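Local structure of CT263 (Chlamydia trachomatis, 4QAS) at residues Phe7-Ile12 against Val43-Met48; Gly79-Asn84 against Gln138-Glu143; Asp131-His136 against Tyr167-Gly172. The protein probably hydrolyses the N-glycosidic bond of purine nucleosides, as enzymes of the MTAN family do, and is thought to serve menaquinone synthesis through the futalosine pathway. The protein carries 1 engineered substitution. One frame throughout, in Å; residues are numbered along the deposited sequence. Where two conformers were deposited one is given.

Contact 1. Residues Phe7-Ile12 against Val43-Met48; sequences FKLLLI and VLLDVM
Leu9 and Leu45 lie side by side and point the same way, with Leu9 CD2 only 3.7 Å from Leu45 CD1. Leu11 CD1 comes obliquely to the same Leu45 CD1, at 3.9 Å, and lies 4.1 Å from Val47 CG2. On the other face of the sheet, the side chains of Leu10 and Met48 cross at about a right angle. Leu10 has CG anti to its N (chi1 177°), which sends Leu10 CD1 across to Met48 CG at 3.9 Å, with Met48 SD and CE almost as near. Between the two layers of side chains, five backbone hydrogen bonds join two parallel strands in register, Phe7 beside Val43 through to Ile12 beside Met48. One of them runs from Leu11 N to Asp46 O, at 2.8 Å. Asp46 is buried, and both carboxylate oxygens have partners: OD2 bonds Tyr69 OH and OD1 bonds Thr37 OG1. Further out, Leu11 and Val47 pack on helix 16-25. Strand 71-80 runs parallel to strand 7-13 on one flank, and strand 36-40 pairs antiparallel with strand 43-49 on the other.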
loop_
_atom_site.group_PDB
_atom_site.type_symbol
_atom_site.label_atom_id
_atom_site.label_comp_id
_atom_site.label_asym_id
_atom_site.label_seq_id
_atom_site.Cartn_x
_atom_site.Cartn_y
_atom_site.Cartn_z
ATOM N N PHE A 7 3.782 -1.465 19.009
ATOM C CA PHE A 7 4.002 -2.691 18.253
ATOM C C PHE A 7 5.131 -2.484 17.256
ATOM O O PHE A 7 5.086 -1.555 16.446
ATOM C CB PHE A 7 2.745 -3.140 17.518
ATOM C CG PHE A 7 2.874 -4.502 16.902
ATOM C CD1 PHE A 7 2.660 -5.640 17.666
ATOM C CD2 PHE A 7 3.243 -4.650 15.580
ATOM C CE1 PHE A 7 2.790 -6.895 17.117
ATOM C CE2 PHE A 7 3.375 -5.919 15.025
ATOM C CZ PHE A 7 3.149 -7.034 15.809
ATOM N N LYS A 8 6.125 -3.367 17.294
ATOM C CA LYS A 8 7.363 -3.195 16.539
ATOM C C LYS A 8 7.474 -4.318 15.523
ATOM O O LYS A 8 7.622 -5.489 15.898
ATOM C CB LYS A 8 8.562 -3.188 17.495
ATOM C CG LYS A 8 8.518 -2.085 18.556
ATOM C CD LYS A 8 9.767 -2.152 19.428
ATOM C CE LYS A 8 9.704 -1.225 20.628
ATOM N NZ LYS A 8 11.005 -1.241 21.363
ATOM N N LEU A 9 7.447 -3.955 14.249
ATOM C CA LEU A 9 7.382 -4.897 13.149
ATOM C C LEU A 9 8.628 -4.716 12.303
ATOM O O LEU A 9 8.908 -3.598 11.849
ATOM C CB LEU A 9 6.124 -4.616 12.337
ATOM C CG LEU A 9 5.895 -5.479 11.105
ATOM C CD1 LEU A 9 6.047 -6.970 11.360
ATOM C CD2 LEU A 9 4.503 -5.185 10.536
ATOM N N LEU A 10 9.379 -5.801 12.115
ATOM C CA LEU A 10 10.569 -5.811 11.268
ATOM C C LEU A 10 10.211 -6.518 9.967
ATOM O O LEU A 10 9.787 -7.684 9.989
ATOM C CB LEU A 10 11.711 -6.548 11.953
ATOM C CG LEU A 10 13.001 -6.679 11.135
ATOM C CD1 LEU A 10 13.580 -5.299 10.792
ATOM C CD2 LEU A 10 14.009 -7.512 11.874
ATOM N N LEU A 11 10.408 -5.838 8.850
ATOM C CA LEU A 11 10.307 -6.444 7.531
ATOM C C LEU A 11 11.701 -6.726 7.003
ATOM O O LEU A 11 12.579 -5.849 7.045
ATOM C CB LEU A 11 9.632 -5.489 6.559
ATOM C CG LEU A 11 8.276 -4.957 6.999
ATOM C CD1 LEU A 11 7.677 -4.047 5.911
ATOM C CD2 LEU A 11 7.265 -6.016 7.357
ATOM N N ILE A 12 11.909 -7.948 6.519
ATOM C CA ILE A 12 13.202 -8.400 6.026
ATOM C C ILE A 12 13.021 -8.811 4.581
ATOM O O ILE A 12 12.216 -9.704 4.269
ATOM C CB ILE A 12 13.773 -9.558 6.852
ATOM C CG1 ILE A 12 13.886 -9.160 8.320
ATOM C CG2 ILE A 12 15.131 -9.940 6.322
ATOM C CD1 ILE A 12 14.133 -10.309 9.234
ATOM N N VAL A 43 2.675 1.934 16.031
ATOM C CA VAL A 43 3.404 0.975 15.207
ATOM C C VAL A 43 4.747 1.548 14.782
ATOM O O VAL A 43 4.821 2.643 14.207
ATOM C CB VAL A 43 2.589 0.515 13.990
ATOM C CG1 VAL A 43 3.418 -0.445 13.154
ATOM C CG2 VAL A 43 1.296 -0.147 14.453
ATOM N N LEU A 44 5.799 0.775 15.037
ATOM C CA LEU A 44 7.119 1.004 14.473
ATOM C C LEU A 44 7.310 -0.017 13.368
ATOM O O LEU A 44 7.135 -1.227 13.584
ATOM C CB LEU A 44 8.204 0.796 15.522
ATOM C CG LEU A 44 9.661 0.839 15.028
ATOM C CD1 LEU A 44 10.048 2.259 14.630
ATOM C CD2 LEU A 44 10.583 0.329 16.114
ATOM N N LEU A 45 7.668 0.460 12.187
ATOM C CA LEU A 45 7.893 -0.376 11.027
ATOM C C LEU A 45 9.323 -0.156 10.549
ATOM O O LEU A 45 9.649 0.933 10.061
ATOM C CB LEU A 45 6.882 -0.002 9.942
ATOM C CG LEU A 45 6.835 -0.896 8.738
ATOM C CD1 LEU A 45 6.432 -2.317 9.129
ATOM C CD2 LEU A 45 5.848 -0.273 7.746
ATOM N N ASP A 46 10.171 -1.181 10.671
ATOM C CA ASP A 46 11.555 -1.096 10.235
ATOM C C ASP A 46 11.740 -2.058 9.075
ATOM O O ASP A 46 11.049 -3.078 8.978
ATOM C CB ASP A 46 12.518 -1.450 11.372
ATOM C CG ASP A 46 12.583 -0.382 12.463
ATOM O OD1 ASP A 46 12.071 0.741 12.235
ATOM O OD2 ASP A 46 13.147 -0.702 13.522
ATOM N N VAL A 47 12.694 -1.740 8.200
ATOM C CA VAL A 47 12.982 -2.582 7.043
ATOM C C VAL A 47 14.471 -2.824 6.968
ATOM O O VAL A 47 15.257 -1.873 6.981
ATOM C CB VAL A 47 12.496 -1.930 5.737
ATOM C CG1 VAL A 47 12.837 -2.821 4.553
ATOM C CG2 VAL A 47 11.022 -1.718 5.792
ATOM N N MET A 48 14.855 -4.093 6.844
ATOM C CA MET A 48 16.226 -4.486 6.552
ATOM C C MET A 48 16.290 -5.236 5.235
ATOM O O MET A 48 15.424 -6.050 4.927
ATOM C CB MET A 48 16.746 -5.354 7.661
ATOM C CG MET A 48 16.929 -4.528 8.897
ATOM S SD MET A 48 17.510 -5.446 10.315
ATOM C CE MET A 48 17.483 -4.172 11.577
#

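Contact 2. Residues Gly79-Asn84 against Gln138-Glu143; sequences GAANPN and QLVDME
Leu139 meets Gly79 first through its backbone, with Leu139 CA donating a CA-H to Gly79 O at 3.2 Å. Its side chain then starts close to the same carbonyl: Leu139 CB is 3.9 Å from Gly79 O. The first torsion (chi1 -62°) sets CG beside the backbone N, and there the chain forks. Leu139 CD2 turns back to Gly79 O at 3.7 Å and looks toward Ala80 CA, while CD1 heads away from residues 79-84. The side chain as a whole is packed among Tyr91, Ile93, Ala120 and Leu122. Val140, next along, takes the other face of the sheet and brings Val140 CG2 to 4.1 Å from Ala81 CB.

The backbones hold this together. Gly79 and Val140 exchange two bonds, Val140 N to Gly79 O and Gly79 N to Val140 O, both 2.8 Å long. Past Ala80 the strand ends; Ala81 N still bonds to Gln138 O, at 2.9 Å, and then Asn82 OD1 accepts from Asn84 N to close an Asx turn. Overall this is a short antiparallel bridge, with Gly79 and Val140 as its hydrogen-bonded pair and Ala80 and Leu139 as its non-hydrogen-bonded one. It ties the end of strand 71-80 to strand 139-141 in the mixed central sheet, consistent with the MTAN fold.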
loop_
_atom_site.group_PDB
_atom_site.type_symbol
_atom_site.label_atom_id
_atom_site.label_comp_id
_atom_site.label_asym_id
_atom_site.label_seq_id
_atom_site.Cartn_x
_atom_site.Cartn_y
_atom_site.Cartn_z
ATOM N N GLY A 79 11.007 -18.988 -6.478
ATOM C CA GLY A 79 10.766 -19.816 -7.645
ATOM C C GLY A 79 9.697 -20.856 -7.378
ATOM O O GLY A 79 9.539 -21.344 -6.264
ATOM N N ALA A 80 8.964 -21.234 -8.426
ATOM C CA ALA A 80 7.982 -22.310 -8.360
ATOM C C ALA A 80 8.561 -23.546 -9.023
ATOM O O ALA A 80 8.880 -23.528 -10.225
ATOM C CB ALA A 80 6.706 -21.887 -9.068
ATOM N N ALA A 81 8.673 -24.623 -8.255
ATOM C CA ALA A 81 9.230 -25.872 -8.734
ATOM C C ALA A 81 8.153 -26.907 -9.047
ATOM O O ALA A 81 8.486 -28.063 -9.351
ATOM C CB ALA A 81 10.213 -26.420 -7.685
ATOM N N ASN A 82 6.881 -26.527 -8.961
ATOM C CA ASN A 82 5.762 -27.377 -9.326
ATOM C C ASN A 82 4.944 -26.557 -10.313
ATOM O O ASN A 82 4.588 -25.407 -10.012
ATOM C CB ASN A 82 4.921 -27.724 -8.096
ATOM C CG ASN A 82 3.834 -28.729 -8.408
ATOM O OD1 ASN A 82 3.133 -28.614 -9.416
ATOM N ND2 ASN A 82 3.701 -29.737 -7.559
ATOM N N PRO A 83 4.625 -27.103 -11.496
ATOM C CA PRO A 83 3.836 -26.330 -12.471
ATOM C C PRO A 83 2.440 -25.957 -12.004
ATOM O O PRO A 83 1.828 -25.084 -12.627
ATOM C CB PRO A 83 3.786 -27.267 -13.676
ATOM C CG PRO A 83 3.885 -28.652 -13.082
ATOM C CD PRO A 83 4.879 -28.480 -11.969
ATOM N N ASN A 84 1.919 -26.578 -10.953
ATOM C CA ASN A 84 0.586 -26.200 -10.486
ATOM C C ASN A 84 0.579 -24.930 -9.641
ATOM O O ASN A 84 -0.491 -24.529 -9.166
ATOM C CB ASN A 84 -0.105 -27.351 -9.757
ATOM C CG ASN A 84 0.517 -27.666 -8.420
ATOM O OD1 ASN A 84 1.211 -26.843 -7.818
ATOM N ND2 ASN A 84 0.244 -28.875 -7.925
ATOM N N GLN A 138 7.749 -27.037 -3.618
ATOM C CA GLN A 138 6.729 -26.077 -3.988
ATOM C C GLN A 138 7.448 -24.782 -4.338
ATOM O O GLN A 138 7.863 -24.579 -5.483
ATOM C CB GLN A 138 5.672 -25.916 -2.875
ATOM C CG GLN A 138 4.763 -27.147 -2.747
ATOM C CD GLN A 138 3.731 -27.089 -1.616
ATOM O OE1 GLN A 138 3.461 -26.046 -1.027
ATOM N NE2 GLN A 138 3.137 -28.238 -1.326
ATOM N N LEU A 139 7.577 -23.870 -3.389
ATOM C CA LEU A 139 8.320 -22.642 -3.576
ATOM C C LEU A 139 9.765 -22.804 -3.111
ATOM O O LEU A 139 10.045 -23.534 -2.156
ATOM C CB LEU A 139 7.650 -21.504 -2.800
ATOM C CG LEU A 139 6.225 -21.186 -3.244
ATOM C CD1 LEU A 139 5.640 -20.126 -2.310
ATOM C CD2 LEU A 139 6.257 -20.669 -4.686
ATOM N N VAL A 140 10.671 -22.106 -3.779
ATOM C CA VAL A 140 12.097 -22.231 -3.515
ATOM C C VAL A 140 12.705 -20.842 -3.473
ATOM O O VAL A 140 12.545 -20.062 -4.417
ATOM C CB VAL A 140 12.810 -23.067 -4.588
ATOM C CG1 VAL A 140 14.297 -23.179 -4.238
ATOM C CG2 VAL A 140 12.164 -24.427 -4.719
ATOM N N ASP A 141 13.422 -20.522 -2.404
ATOM C CA ASP A 141 14.075 -19.228 -2.279
ATOM C C ASP A 141 15.503 -19.490 -1.812
ATOM O O ASP A 141 16.012 -20.613 -1.836
ATOM C CB ASP A 141 13.322 -18.265 -1.349
ATOM C CG ASP A 141 13.506 -18.600 0.132
ATOM O OD1 ASP A 141 13.927 -19.734 0.471
ATOM O OD2 ASP A 141 13.224 -17.707 0.992
ATOM N N MET A 142 16.160 -18.446 -1.318
ATOM C CA MET A 142 17.487 -18.573 -0.737
ATOM C C MET A 142 17.540 -18.293 0.759
ATOM O O MET A 142 18.239 -19.004 1.480
ATOM C CB MET A 142 18.458 -17.632 -1.461
ATOM C CG MET A 142 18.646 -17.988 -2.939
ATOM S SD MET A 142 19.680 -16.837 -3.871
ATOM C CE MET A 142 21.110 -16.728 -2.788
ATOM N N GLU A 143 16.847 -17.261 1.250
ATOM C CA GLU A 143 17.096 -16.741 2.588
ATOM C C GLU A 143 16.066 -17.120 3.643
ATOM O O GLU A 143 16.305 -16.854 4.820
ATOM C CB GLU A 143 17.189 -15.200 2.541
ATOM C CG GLU A 143 18.309 -14.666 1.680
ATOM C CD GLU A 143 19.687 -15.057 2.180
ATOM O OE1 GLU A 143 19.805 -15.487 3.345
ATOM O OE2 GLU A 143 20.660 -14.954 1.398
#

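Contact 3. Residues Asp131-His136 against Tyr167-Gly172; sequences DGFHEH and YTTREG
Gly132 and Thr168 carry the polar part of this contact, through two hydrogen bonds running in opposite directions. Gly132 N gives its hydrogen to Thr168 O at 2.8 Å, a noticeably bent bond. In return Thr168 OG1 donates to Gly132 O, also at 2.8 Å, but comes down from above the carbonyl plane, 49° out of it. OG1 is placed for this by chi1 51°, which sets it between the backbone N and the carbonyl carbon. The backbone angles of Gly132 would jam a CB against the preceding carbonyl O, which by itself calls for glycine.

The apolar part belongs to Phe133, whose ring reaches Tyr167, at the end of strand 158-167, and Thr169 in the loop after it. Tyr167 CD1 lies at the ring's edge, close to its plane, 3.6 Å from Phe133 CE2. The two aromatic planes are inclined at 43°, an oblique meeting with centroids 5.8 Å apart. From the other side of the ring's outer end, Phe133 CE1 meets Thr169 CG2 at 3.6 Å.

Within residues 167-172, Thr169 OG1 accepts from Gly172 N in an ST motif. Outside the two segments, Tyr167 OH is bonded to Ile85 O, which helps fix the tyrosine that Phe133 leans on. The chemistry is thus divided: Gly132 and Thr168 join the two segments by reciprocal polar bonds, with the Thr168 end buried, while Phe133 adds an apolar contact alongside that has no strict directional demand.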
loop_
_atom_site.group_PDB
_atom_site.type_symbol
_atom_site.label_atom_id
_atom_site.label_comp_id
_atom_site.label_asym_id
_atom_site.label_seq_id
_atom_site.Cartn_x
_atom_site.Cartn_y
_atom_site.Cartn_z
ATOM N N ASP A 131 16.952 -26.462 -11.866
ATOM C CA ASP A 131 16.990 -27.907 -12.058
ATOM C C ASP A 131 15.756 -28.452 -12.749
ATOM O O ASP A 131 15.667 -29.667 -12.950
ATOM C CB ASP A 131 17.051 -28.578 -10.692
ATOM C CG ASP A 131 18.348 -29.297 -10.442
ATOM O OD1 ASP A 131 19.413 -28.680 -10.633
ATOM O OD2 ASP A 131 18.299 -30.480 -10.044
ATOM N N GLY A 132 14.805 -27.605 -13.094
ATOM C CA GLY A 132 13.510 -28.081 -13.504
ATOM C C GLY A 132 12.569 -28.263 -12.332
ATOM O O GLY A 132 12.701 -27.673 -11.254
ATOM N N PHE A 133 11.573 -29.095 -12.576
ATOM C CA PHE A 133 10.440 -29.254 -11.689
ATOM C C PHE A 133 10.650 -30.500 -10.848
ATOM O O PHE A 133 11.223 -31.485 -11.318
ATOM C CB PHE A 133 9.165 -29.364 -12.522
ATOM C CG PHE A 133 8.860 -28.117 -13.312
ATOM C CD1 PHE A 133 9.375 -27.927 -14.575
ATOM C CD2 PHE A 133 8.083 -27.118 -12.767
ATOM C CE1 PHE A 133 9.101 -26.782 -15.291
ATOM C CE2 PHE A 133 7.791 -25.968 -13.497
ATOM C CZ PHE A 133 8.308 -25.807 -14.750
ATOM N N HIS A 134 10.227 -30.438 -9.590
ATOM C CA HIS A 134 10.460 -31.527 -8.655
ATOM C C HIS A 134 9.155 -31.901 -7.981
ATOM O O HIS A 134 8.359 -31.028 -7.612
ATOM C CB HIS A 134 11.493 -31.141 -7.600
ATOM C CG HIS A 134 12.789 -30.655 -8.165
ATOM N ND1 HIS A 134 13.762 -31.510 -8.633
ATOM C CD2 HIS A 134 13.278 -29.403 -8.329
ATOM C CE1 HIS A 134 14.794 -30.805 -9.063
ATOM N NE2 HIS A 134 14.527 -29.525 -8.886
ATOM N N GLU A 135 8.962 -33.209 -7.805
ATOM C CA GLU A 135 7.709 -33.719 -7.266
ATOM C C GLU A 135 7.456 -33.218 -5.850
ATOM O O GLU A 135 6.298 -33.024 -5.463
ATOM C CB GLU A 135 7.727 -35.250 -7.297
ATOM N N HIS A 136 8.513 -32.977 -5.074
ATOM C CA HIS A 136 8.392 -32.734 -3.642
ATOM C C HIS A 136 8.695 -31.296 -3.237
ATOM O O HIS A 136 8.749 -31.006 -2.038
ATOM C CB HIS A 136 9.295 -33.698 -2.867
ATOM N N TYR A 167 9.385 -19.997 -12.900
ATOM C CA TYR A 167 9.566 -21.432 -12.813
ATOM C C TYR A 167 11.058 -21.745 -12.762
ATOM O O TYR A 167 11.889 -21.011 -13.306
ATOM C CB TYR A 167 8.859 -22.168 -13.971
ATOM C CG TYR A 167 7.372 -22.011 -13.825
ATOM C CD1 TYR A 167 6.722 -22.573 -12.724
ATOM C CD2 TYR A 167 6.623 -21.262 -14.719
ATOM C CE1 TYR A 167 5.379 -22.400 -12.522
ATOM C CE2 TYR A 167 5.261 -21.068 -14.519
ATOM C CZ TYR A 167 4.650 -21.633 -13.404
ATOM O OH TYR A 167 3.303 -21.401 -13.216
ATOM N N THR A 168 11.393 -22.832 -12.088
ATOM C CA THR A 168 12.778 -23.125 -11.731
ATOM C C THR A 168 13.508 -23.852 -12.864
ATOM O O THR A 168 14.015 -24.951 -12.693
ATOM C CB THR A 168 12.811 -23.914 -10.422
ATOM O OG1 THR A 168 11.929 -25.045 -10.509
ATOM C CG2 THR A 168 12.386 -23.053 -9.225
ATOM N N THR A 169 13.577 -23.198 -14.030
ATOM C CA THR A 169 14.281 -23.718 -15.200
ATOM C C THR A 169 15.162 -22.621 -15.782
ATOM O O THR A 169 15.051 -21.448 -15.418
ATOM C CB THR A 169 13.286 -24.146 -16.281
ATOM O OG1 THR A 169 12.633 -22.984 -16.790
ATOM C CG2 THR A 169 12.251 -25.118 -15.740
ATOM N N ARG A 170 16.040 -23.004 -16.715
ATOM C CA ARG A 170 16.862 -22.007 -17.398
ATOM C C ARG A 170 15.991 -20.997 -18.135
ATOM O O ARG A 170 16.132 -19.779 -17.943
ATOM C CB ARG A 170 17.829 -22.695 -18.368
ATOM N N GLU A 171 15.062 -21.486 -18.963
ATOM C CA GLU A 171 14.183 -20.609 -19.734
ATOM C C GLU A 171 13.286 -19.781 -18.833
ATOM O O GLU A 171 12.824 -18.708 -19.234
ATOM C CB GLU A 171 13.303 -21.434 -20.671
ATOM N N GLY A 172 12.994 -20.270 -17.637
ATOM C CA GLY A 172 12.136 -19.565 -16.717
ATOM C C GLY A 172 12.770 -18.366 -16.053
ATOM O O GLY A 172 12.063 -17.559 -15.455
#

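How the contacts relate
Contact 1 closes along the chain before contact 2 opens, and the two lie on opposite sides of the chain's centre, about 26 Å apart between centres. They reach the same mixed sheet, since strand 71-80 pairs with strand 7-13 near one end and with strand 139-141 at the other. Contacts 2 and 3 interleave in sequence, their centres about 8 Å apart, and they touch: Ala81 O probably accepts from His134 N and Ala80 O from Thr168 N. Contact 3 thus lies directly against contact 2, where the sheet passes into loops, close to Asn166, the engineered residue, whereas contact 1, its centre about 33 Å from that of contact 3, belongs to the opposite part of the sheet.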